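Side-chain contacts in DNA replication and repair protein RecF (Caldanaerobacter subterraneus subsp. tengcongensis, PDB 5Z69), which binds ATP, probably binds single-stranded DNA, and is thought to serve DNA replication, recombinational repair and the SOS response as an ABC-type ATPase: residues A[56-59]-A[60-64]; A[67-70]-A[71-74]; A[300-303]-A[304-307]; A[84-87]-A[88-91]. All coordinates share one frame; numbering follows the deposited sequence. Where two conformers were deposited one is given.

In the fold
From the N terminus, three of the four contacts follow one another soon after the Walker A helix 43-55. Contact 1 (56-64) is a turn in the loop that leaves this helix, and contact 2 (67-74) is a second turn closing the same loop where it enters strand 74-83; the two touch through S62 and L67, and both meet the nucleotide, at its phosphate and adenine ends. Contact 4 (84-91) lies where strand 74-83 passes into strand 86-96 of the antiparallel sheet. Contact 3 (300-307) is far along the chain within helix 291-313, packed on helices 137-151 and 186-222. All are in series; none nests or crosses.

Contact 1. Residues A[56-59]-A[60-64]; sequences GRSF and RGSKM. With AGS (phosphothiophosphoric acid-adenylate ester), chain C.
R60 CG packs over one face of the F59 ring, 3.9 Å from the ring centroid, as a CH-pi contact within a type I beta turn, residues 58-61, in the loop between the Walker A helix 43-55 and strand 74-83. The backbone N of R60 donates to S58 OG at 3.1 Å. The ring and guanidinium planes are nearly parallel (10° apart); bends at chi2 and chi3 shape the chain that carries the guanidinium toward the nucleotide, where NH2 is near O2A of AGS in a weak and positionally doubtful bond. A salt bridge to E48 and a bond to N45, both through NH1, hold the guanidinium from the helix side. G61 closes the turn, its N bonded to S58 O at 3.1 Å from above the carbonyl plane; its backbone angles leave no room for a CB beside the preceding carbonyl O. S62 N then adds a weak bond to S58 OG, whose strongest partner is E48. A chi1 of 171° swings that hydroxyl away from the backbone N of S58, where it meets both amides. A water links S62 O to S58 N. Last comes M64, whose bent chain brings CE to 4.0 Å from R57 CA.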
# COMPACT_ATOMS: atom_id res chain seq x y z
N GLY A 56 -16.89 -0.43 26.41
CA GLY A 56 -17.76 0.73 26.45
C GLY A 56 -18.48 0.99 25.13
O GLY A 56 -18.93 2.10 24.86
N ARG A 57 -18.60 -0.04 24.30
CA ARG A 57 -19.34 0.08 23.05
C ARG A 57 -19.81 -1.29 22.58
O ARG A 57 -19.42 -2.32 23.16
CB ARG A 57 -18.48 0.72 21.95
CG ARG A 57 -17.36 -0.19 21.54
CD ARG A 57 -16.45 0.50 20.55
NE ARG A 57 -15.30 -0.34 20.25
CZ ARG A 57 -14.35 -0.03 19.37
NH1 ARG A 57 -14.42 1.10 18.69
NH2 ARG A 57 -13.35 -0.87 19.17
N SER A 58 -20.67 -1.29 21.55
CA SER A 58 -21.14 -2.51 20.90
C SER A 58 -20.05 -3.12 20.03
O SER A 58 -19.48 -2.43 19.19
CB SER A 58 -22.36 -2.19 20.02
OG SER A 58 -22.72 -3.30 19.21
N PHE A 59 -19.76 -4.41 20.20
CA PHE A 59 -18.80 -5.07 19.31
C PHE A 59 -19.36 -5.20 17.89
O PHE A 59 -18.63 -5.49 16.96
CB PHE A 59 -18.39 -6.46 19.83
CG PHE A 59 -19.43 -7.53 19.68
CD1 PHE A 59 -19.46 -8.34 18.55
CD2 PHE A 59 -20.37 -7.76 20.68
CE1 PHE A 59 -20.42 -9.33 18.41
CE2 PHE A 59 -21.33 -8.76 20.55
CZ PHE A 59 -21.36 -9.54 19.41
N ARG A 60 -20.66 -5.00 17.73
CA ARG A 60 -21.27 -5.10 16.42
C ARG A 60 -21.20 -3.77 15.67
O ARG A 60 -21.60 -3.68 14.51
CB ARG A 60 -22.72 -5.53 16.54
CG ARG A 60 -22.95 -6.89 17.11
CD ARG A 60 -24.17 -6.83 17.99
NE ARG A 60 -25.09 -7.91 17.71
CZ ARG A 60 -26.16 -8.18 18.44
NH1 ARG A 60 -26.46 -7.43 19.49
NH2 ARG A 60 -26.94 -9.19 18.10
N GLY A 61 -20.72 -2.73 16.36
CA GLY A 61 -20.64 -1.41 15.76
C GLY A 61 -21.93 -0.62 15.85
O GLY A 61 -22.05 0.44 15.23
N SER A 62 -22.90 -1.11 16.63
CA SER A 62 -24.19 -0.42 16.76
C SER A 62 -24.10 0.86 17.56
O SER A 62 -23.29 0.96 18.47
CB SER A 62 -25.22 -1.35 17.40
OG SER A 62 -25.19 -2.63 16.79
N LYS A 63 -24.94 1.84 17.23
CA LYS A 63 -25.05 3.04 18.05
C LYS A 63 -25.64 2.66 19.39
O LYS A 63 -26.46 1.75 19.46
CB LYS A 63 -25.95 4.10 17.39
CG LYS A 63 -25.70 4.34 15.91
CD LYS A 63 -26.90 5.04 15.29
N MET A 64 -25.24 3.39 20.44
CA MET A 64 -25.77 3.23 21.79
C MET A 64 -27.29 3.19 21.85
O MET A 64 -27.86 2.33 22.50
CB MET A 64 -25.28 4.38 22.67
CG MET A 64 -23.86 4.23 23.15
SD MET A 64 -23.84 3.06 24.52
CE MET A 64 -22.83 1.79 23.81
PG AGS C . -26.67 -14.79 17.49
S1G AGS C . -25.54 -16.07 18.44
O2G AGS C . -27.45 -15.53 16.34
O3G AGS C . -25.71 -13.75 16.83
PB AGS C . -29.27 -14.29 18.49
O1B AGS C . -29.76 -14.93 19.74
O2B AGS C . -29.62 -15.14 17.25
O3B AGS C . -27.67 -14.08 18.49
PA AGS C . -29.73 -11.58 19.10
O1A AGS C . -29.09 -11.96 20.44
O2A AGS C . -28.98 -10.67 18.18
O3A AGS C . -30.06 -12.92 18.29
O5' AGS C . -31.16 -11.01 19.35
C5' AGS C . -31.56 -9.86 18.66
C4' AGS C . -33.05 -9.86 18.79
O4' AGS C . -33.44 -8.78 19.67
C3' AGS C . -33.78 -9.62 17.47
O3' AGS C . -35.01 -10.34 17.44
C2' AGS C . -33.95 -8.10 17.45
O2' AGS C . -35.09 -7.68 16.72
C1' AGS C . -34.12 -7.78 18.94
N9 AGS C . -33.59 -6.48 19.33
C8 AGS C . -32.45 -5.86 18.86
N7 AGS C . -32.24 -4.68 19.38
C5 AGS C . -33.31 -4.50 20.25
C6 AGS C . -33.68 -3.44 21.10
N6 AGS C . -32.96 -2.32 21.23
N1 AGS C . -34.82 -3.57 21.81
C2 AGS C . -35.53 -4.69 21.69
N3 AGS C . -35.29 -5.76 20.92
C4 AGS C . -34.15 -5.59 20.22
O HOH W 1 -21.41 1.23 20.34

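Contact 2. Residues A[67-70]-A[71-74]. With AGS (phosphothiophosphoric acid-adenylate ester), chain C.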
# COMPACT_ATOMS: atom_id res chain seq x y z
N LEU A 67 -29.07 -0.08 21.52
CA LEU A 67 -29.04 -1.09 22.59
C LEU A 67 -30.16 -0.89 23.60
O LEU A 67 -30.42 -1.77 24.46
CB LEU A 67 -27.70 -1.07 23.33
CG LEU A 67 -26.42 -1.07 22.50
CD1 LEU A 67 -25.25 -1.54 23.35
CD2 LEU A 67 -26.58 -1.93 21.28
N VAL A 68 -30.80 0.27 23.56
CA VAL A 68 -31.92 0.50 24.48
C VAL A 68 -33.12 -0.34 24.05
O VAL A 68 -33.48 -0.34 22.87
CB VAL A 68 -32.36 2.00 24.54
CG1 VAL A 68 -33.50 2.16 25.55
CG2 VAL A 68 -31.19 2.92 24.89
N LYS A 69 -33.72 -1.06 24.99
CA LYS A 69 -34.96 -1.79 24.74
C LYS A 69 -35.98 -0.86 24.08
O LYS A 69 -36.13 0.28 24.52
CB LYS A 69 -35.52 -2.36 26.05
CG LYS A 69 -36.88 -3.04 25.92
CD LYS A 69 -37.47 -3.28 27.30
CE LYS A 69 -38.90 -3.80 27.26
NZ LYS A 69 -39.40 -4.00 28.66
N PHE A 70 -36.62 -1.34 23.01
CA PHE A 70 -37.59 -0.56 22.25
C PHE A 70 -38.61 0.12 23.18
O PHE A 70 -39.23 -0.52 24.04
CB PHE A 70 -38.32 -1.43 21.22
CG PHE A 70 -37.40 -2.03 20.16
CD1 PHE A 70 -36.26 -1.36 19.75
CD2 PHE A 70 -37.70 -3.25 19.59
CE1 PHE A 70 -35.43 -1.91 18.79
CE2 PHE A 70 -36.87 -3.80 18.63
CZ PHE A 70 -35.73 -3.13 18.23
N ASP A 71 -38.72 1.43 23.00
CA ASP A 71 -39.65 2.30 23.75
C ASP A 71 -39.25 2.60 25.18
O ASP A 71 -40.04 3.17 25.94
CB ASP A 71 -41.06 1.71 23.74
CG ASP A 71 -41.84 2.11 22.52
OD1 ASP A 71 -43.07 2.30 22.65
OD2 ASP A 71 -41.21 2.25 21.44
N GLU A 72 -38.03 2.24 25.58
CA GLU A 72 -37.60 2.60 26.92
C GLU A 72 -36.71 3.83 26.82
O GLU A 72 -36.39 4.26 25.74
CB GLU A 72 -36.88 1.43 27.59
CG GLU A 72 -37.78 0.23 27.80
CD GLU A 72 -38.95 0.51 28.76
OE1 GLU A 72 -39.97 -0.22 28.67
OE2 GLU A 72 -38.85 1.43 29.61
N GLU A 73 -36.33 4.42 27.95
CA GLU A 73 -35.52 5.64 27.89
C GLU A 73 -34.03 5.44 28.21
O GLU A 73 -33.24 6.36 28.00
CB GLU A 73 -36.11 6.68 28.84
CG GLU A 73 -37.35 7.34 28.27
CD GLU A 73 -37.85 8.48 29.13
OE1 GLU A 73 -37.57 8.47 30.35
OE2 GLU A 73 -38.50 9.39 28.58
N TYR A 74 -33.68 4.27 28.73
CA TYR A 74 -32.29 3.97 29.10
C TYR A 74 -32.02 2.47 29.06
O TYR A 74 -32.95 1.66 29.08
CB TYR A 74 -31.96 4.45 30.53
CG TYR A 74 -32.62 3.59 31.61
CD1 TYR A 74 -33.92 3.87 32.05
CD2 TYR A 74 -31.95 2.51 32.17
CE1 TYR A 74 -34.53 3.08 33.04
CE2 TYR A 74 -32.54 1.73 33.14
CZ TYR A 74 -33.83 2.03 33.59
OH TYR A 74 -34.39 1.22 34.53
PG AGS C . -26.67 -14.79 17.49
S1G AGS C . -25.54 -16.07 18.44
O2G AGS C . -27.45 -15.53 16.34
O3G AGS C . -25.71 -13.75 16.83
PB AGS C . -29.27 -14.29 18.49
O1B AGS C . -29.76 -14.93 19.74
O2B AGS C . -29.62 -15.14 17.25
O3B AGS C . -27.67 -14.08 18.49
PA AGS C . -29.73 -11.58 19.10
O1A AGS C . -29.09 -11.96 20.44
O2A AGS C . -28.98 -10.67 18.18
O3A AGS C . -30.06 -12.92 18.29
O5' AGS C . -31.16 -11.01 19.35
C5' AGS C . -31.56 -9.86 18.66
C4' AGS C . -33.05 -9.86 18.79
O4' AGS C . -33.44 -8.78 19.67
C3' AGS C . -33.78 -9.62 17.47
O3' AGS C . -35.01 -10.34 17.44
C2' AGS C . -33.95 -8.10 17.45
O2' AGS C . -35.09 -7.68 16.72
C1' AGS C . -34.12 -7.78 18.94
N9 AGS C . -33.59 -6.48 19.33
C8 AGS C . -32.45 -5.86 18.86
N7 AGS C . -32.24 -4.68 19.38
C5 AGS C . -33.31 -4.50 20.25
C6 AGS C . -33.68 -3.44 21.10
N6 AGS C . -32.96 -2.32 21.23
N1 AGS C . -34.82 -3.57 21.81
C2 AGS C . -35.53 -4.69 21.69
N3 AGS C . -35.29 -5.76 20.92
C4 AGS C . -34.15 -5.59 20.22
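K69 and E72 lie alongside each other at the ends of a type II beta turn, residues 69-72, which reverses the loop just before strand 74-83 and carries the adenine-binding edge of the nucleotide pocket. The turn is closed by a backbone hydrogen bond from E72 N to K69 O, 2.9 Å long. Between the charged side chains, which point the same way, the aliphatic parts do the touching: K69 CD meets E72 CG at 3.6 Å. The extended lysine and the glutamate, bent at chi2 (-63°), leave K69 NZ and E72 OE1 in a long salt bridge of 3.8 Å. Van der Waals contact comes from V68 CG1, against E72 O, Y74 O and E72 CB, with F75 and Y95 also touching the valine side chain. The aromatic contribution is F70: in one of its two conformers the ring lies over the adenine, with AGS N1 above its centre, but the second conformer makes this stack less certain. Toward the ligand, the backbone reads the amino group and ring nitrogen characteristic of adenine: F70 N donates to AGS N1 at 3.1 Å, and AGS N6 donates almost straight to V68 O (2.6 Å, 169°).

Contact 3. Residues A[300-303]-A[304-307]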
# COMPACT_ATOMS: atom_id res chain seq x y z
N CYS A 300 -6.16 -17.07 13.33
CA CYS A 300 -4.78 -16.81 13.74
C CYS A 300 -4.61 -15.38 14.26
O CYS A 300 -3.89 -15.14 15.23
CB CYS A 300 -3.82 -17.04 12.57
SG CYS A 300 -3.62 -18.77 12.06
N LEU A 301 -5.24 -14.44 13.56
CA LEU A 301 -5.26 -13.04 13.98
C LEU A 301 -5.81 -12.90 15.41
O LEU A 301 -5.22 -12.21 16.24
CB LEU A 301 -6.11 -12.23 13.00
CG LEU A 301 -6.30 -10.75 13.33
CD1 LEU A 301 -5.03 -9.98 13.00
CD2 LEU A 301 -7.51 -10.19 12.59
N LYS A 302 -6.92 -13.57 15.68
CA LYS A 302 -7.59 -13.46 16.99
C LYS A 302 -6.83 -14.25 18.06
O LYS A 302 -6.72 -13.81 19.21
CB LYS A 302 -9.04 -13.92 16.90
CG LYS A 302 -9.91 -13.14 15.89
CD LYS A 302 -10.12 -11.68 16.30
CE LYS A 302 -10.90 -11.62 17.62
NZ LYS A 302 -11.23 -10.22 18.09
N LEU A 303 -6.32 -15.42 17.69
CA LEU A 303 -5.47 -16.19 18.59
C LEU A 303 -4.27 -15.36 19.01
O LEU A 303 -3.85 -15.41 20.16
CB LEU A 303 -5.02 -17.50 17.93
CG LEU A 303 -6.07 -18.61 17.83
CD1 LEU A 303 -5.51 -19.83 17.12
CD2 LEU A 303 -6.58 -18.99 19.22
N SER A 304 -3.75 -14.56 18.09
CA SER A 304 -2.62 -13.67 18.37
C SER A 304 -3.00 -12.49 19.25
O SER A 304 -2.21 -12.05 20.10
CB SER A 304 -2.03 -13.16 17.06
OG SER A 304 -1.37 -14.21 16.38
N GLU A 305 -4.20 -11.97 19.03
CA GLU A 305 -4.73 -10.89 19.86
C GLU A 305 -4.71 -11.36 21.30
O GLU A 305 -4.18 -10.69 22.20
CB GLU A 305 -6.15 -10.51 19.43
CG GLU A 305 -6.76 -9.38 20.25
CD GLU A 305 -8.24 -9.19 19.97
OE1 GLU A 305 -8.67 -9.46 18.82
OE2 GLU A 305 -8.97 -8.77 20.90
N LEU A 306 -5.27 -12.54 21.51
CA LEU A 306 -5.32 -13.15 22.82
C LEU A 306 -3.93 -13.31 23.43
O LEU A 306 -3.67 -12.91 24.56
CB LEU A 306 -6.02 -14.50 22.71
CG LEU A 306 -6.02 -15.38 23.96
CD1 LEU A 306 -6.57 -14.62 25.15
CD2 LEU A 306 -6.81 -16.66 23.70
N GLU A 307 -3.02 -13.91 22.67
CA GLU A 307 -1.67 -14.14 23.15
C GLU A 307 -0.95 -12.84 23.52
O GLU A 307 -0.37 -12.73 24.60
CB GLU A 307 -0.87 -14.90 22.10
CG GLU A 307 0.60 -15.01 22.43
CD GLU A 307 1.33 -15.91 21.44
OE1 GLU A 307 2.20 -15.40 20.70
OE2 GLU A 307 1.00 -17.11 21.39
O HOH W 2 -11.63 -9.04 21.13
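K302 and E305 form a salt bridge one turn apart on helix 291-313, and this i to i+3 pair carries the charged side of the contact. K302 NZ meets E305 OE1 at 2.8 Å, on the syn side of the carboxylate and 20° out of its plane. The two side chains lie side by side, the lysine bent at chi2 and chi3 so that its end curls toward the extended glutamate. A water bridges the pair, donating to E305 OE2 and weakly accepting from NZ. Y143 of helix 137-151 also bonds E305 OE1, and I124 O of strand 122-125 is a weak further partner of the lysine.

The hydrogen bonds of the backbone run i to i+4: S304 N to C300 O, E305 N to L301 O, L306 N to K302 O and E307 N to L303 O. S304 adds its hydroxyl, OG donating to C300 O at 2.9 Å; the chi1 of -70° places it beside its own N, and N and OG reach that oxygen from opposite faces of the carbonyl plane. S304 OG also bonds S214 of helix 186-222, which in turn holds E307 OE1, while E307 OE2 pairs with K217.

The leucines also pack on other elements: L303 on F218, L306 on V123, P317 and F343. With both K302 and E305 buried, the lysine's charge would be balanced by the glutamate, and the shared bonds of OE1 probably favour its ionised form.

Contact 4. Residues A[84-87]-A[88-91]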
# COMPACT_ATOMS: atom_id res chain seq x y z
N ALA A 84 -6.76 -10.10 38.59
CA ALA A 84 -5.55 -10.44 39.37
C ALA A 84 -5.37 -9.62 40.65
O ALA A 84 -4.83 -10.11 41.64
CB ALA A 84 -4.30 -10.30 38.51
N ASP A 85 -5.83 -8.36 40.64
CA ASP A 85 -5.65 -7.48 41.79
C ASP A 85 -6.94 -7.18 42.51
O ASP A 85 -6.93 -6.44 43.47
CB ASP A 85 -5.01 -6.14 41.38
CG ASP A 85 -3.57 -6.28 40.92
OD1 ASP A 85 -2.86 -7.17 41.44
OD2 ASP A 85 -3.16 -5.51 40.02
N PHE A 86 -8.06 -7.72 42.04
CA PHE A 86 -9.34 -7.39 42.65
C PHE A 86 -10.14 -8.63 42.94
O PHE A 86 -10.51 -9.32 42.00
CB PHE A 86 -10.16 -6.45 41.74
CG PHE A 86 -9.60 -5.07 41.65
CD1 PHE A 86 -8.58 -4.79 40.76
CD2 PHE A 86 -10.07 -4.06 42.48
CE1 PHE A 86 -8.02 -3.52 40.69
CE2 PHE A 86 -9.51 -2.79 42.42
CZ PHE A 86 -8.49 -2.52 41.50
N TYR A 87 -10.39 -8.92 44.23
CA TYR A 87 -11.37 -9.94 44.58
C TYR A 87 -12.73 -9.56 43.96
O TYR A 87 -13.48 -10.43 43.49
CB TYR A 87 -11.50 -10.11 46.10
CG TYR A 87 -12.68 -10.95 46.58
CD1 TYR A 87 -12.66 -12.35 46.48
CD2 TYR A 87 -13.80 -10.35 47.14
CE1 TYR A 87 -13.75 -13.11 46.93
CE2 TYR A 87 -14.88 -11.10 47.58
CZ TYR A 87 -14.85 -12.47 47.48
OH TYR A 87 -15.94 -13.20 47.94
N GLU A 88 -13.04 -8.28 43.95
CA GLU A 88 -14.28 -7.86 43.27
C GLU A 88 -14.19 -6.43 42.76
O GLU A 88 -13.73 -5.54 43.46
CB GLU A 88 -15.50 -8.02 44.19
CG GLU A 88 -16.83 -7.77 43.46
CD GLU A 88 -18.05 -8.36 44.17
OE1 GLU A 88 -18.98 -7.59 44.49
OE2 GLU A 88 -18.11 -9.59 44.37
N LYS A 89 -14.60 -6.22 41.51
CA LYS A 89 -14.67 -4.87 40.97
C LYS A 89 -16.03 -4.71 40.31
O LYS A 89 -16.45 -5.54 39.49
CB LYS A 89 -13.53 -4.60 39.97
CG LYS A 89 -13.71 -3.31 39.12
CD LYS A 89 -12.52 -3.09 38.16
CE LYS A 89 -11.32 -2.53 38.92
NZ LYS A 89 -10.09 -2.49 38.08
N LYS A 90 -16.74 -3.67 40.73
CA LYS A 90 -18.06 -3.38 40.17
C LYS A 90 -17.94 -2.47 38.97
O LYS A 90 -17.33 -1.40 39.04
CB LYS A 90 -18.99 -2.75 41.24
CG LYS A 90 -20.46 -2.58 40.73
CD LYS A 90 -21.31 -1.59 41.57
CE LYS A 90 -21.35 -1.96 43.02
NZ LYS A 90 -22.22 -1.02 43.79
N ILE A 91 -18.50 -2.89 37.84
CA ILE A 91 -18.46 -2.06 36.66
C ILE A 91 -19.87 -1.79 36.19
O ILE A 91 -20.61 -2.72 35.85
CB ILE A 91 -17.65 -2.73 35.50
CG1 ILE A 91 -16.23 -3.08 35.96
CG2 ILE A 91 -17.64 -1.82 34.23
CD1 ILE A 91 -15.41 -3.75 34.80
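F86 presents one face of its ring to the end of K89, which lies over it obliquely. K89 CE is above the centre, 3.7 Å from the ring centroid and only 6° off the normal, a CH-pi contact. Further out, NZ stands 3.9 Å from the same centroid and 27° off the normal, a cation-pi contact whose closest atom is F86 CE1 at 3.5 Å. A bend at chi3 (-77°) in the otherwise extended lysine turns CE and NZ onto the ring. The ammonium is not left to the ring alone, since NZ also bonds H119 ND1. N106 touches the F86 side chain as well. These residues open strand 86-96, which pairs antiparallel with strand 74-83 as a hairpin, and the chain turns a corner at Y87. Y87 and E88 have partners beyond the segment. Their side chains cross, with the ring and carboxylate planes nearly parallel. K11, of strand 9-16, serves both: its NZ makes a salt bridge with E88 OE2, hydrogen-bonds to Y87 O, and forms a cation-pi contact with the Y87 ring.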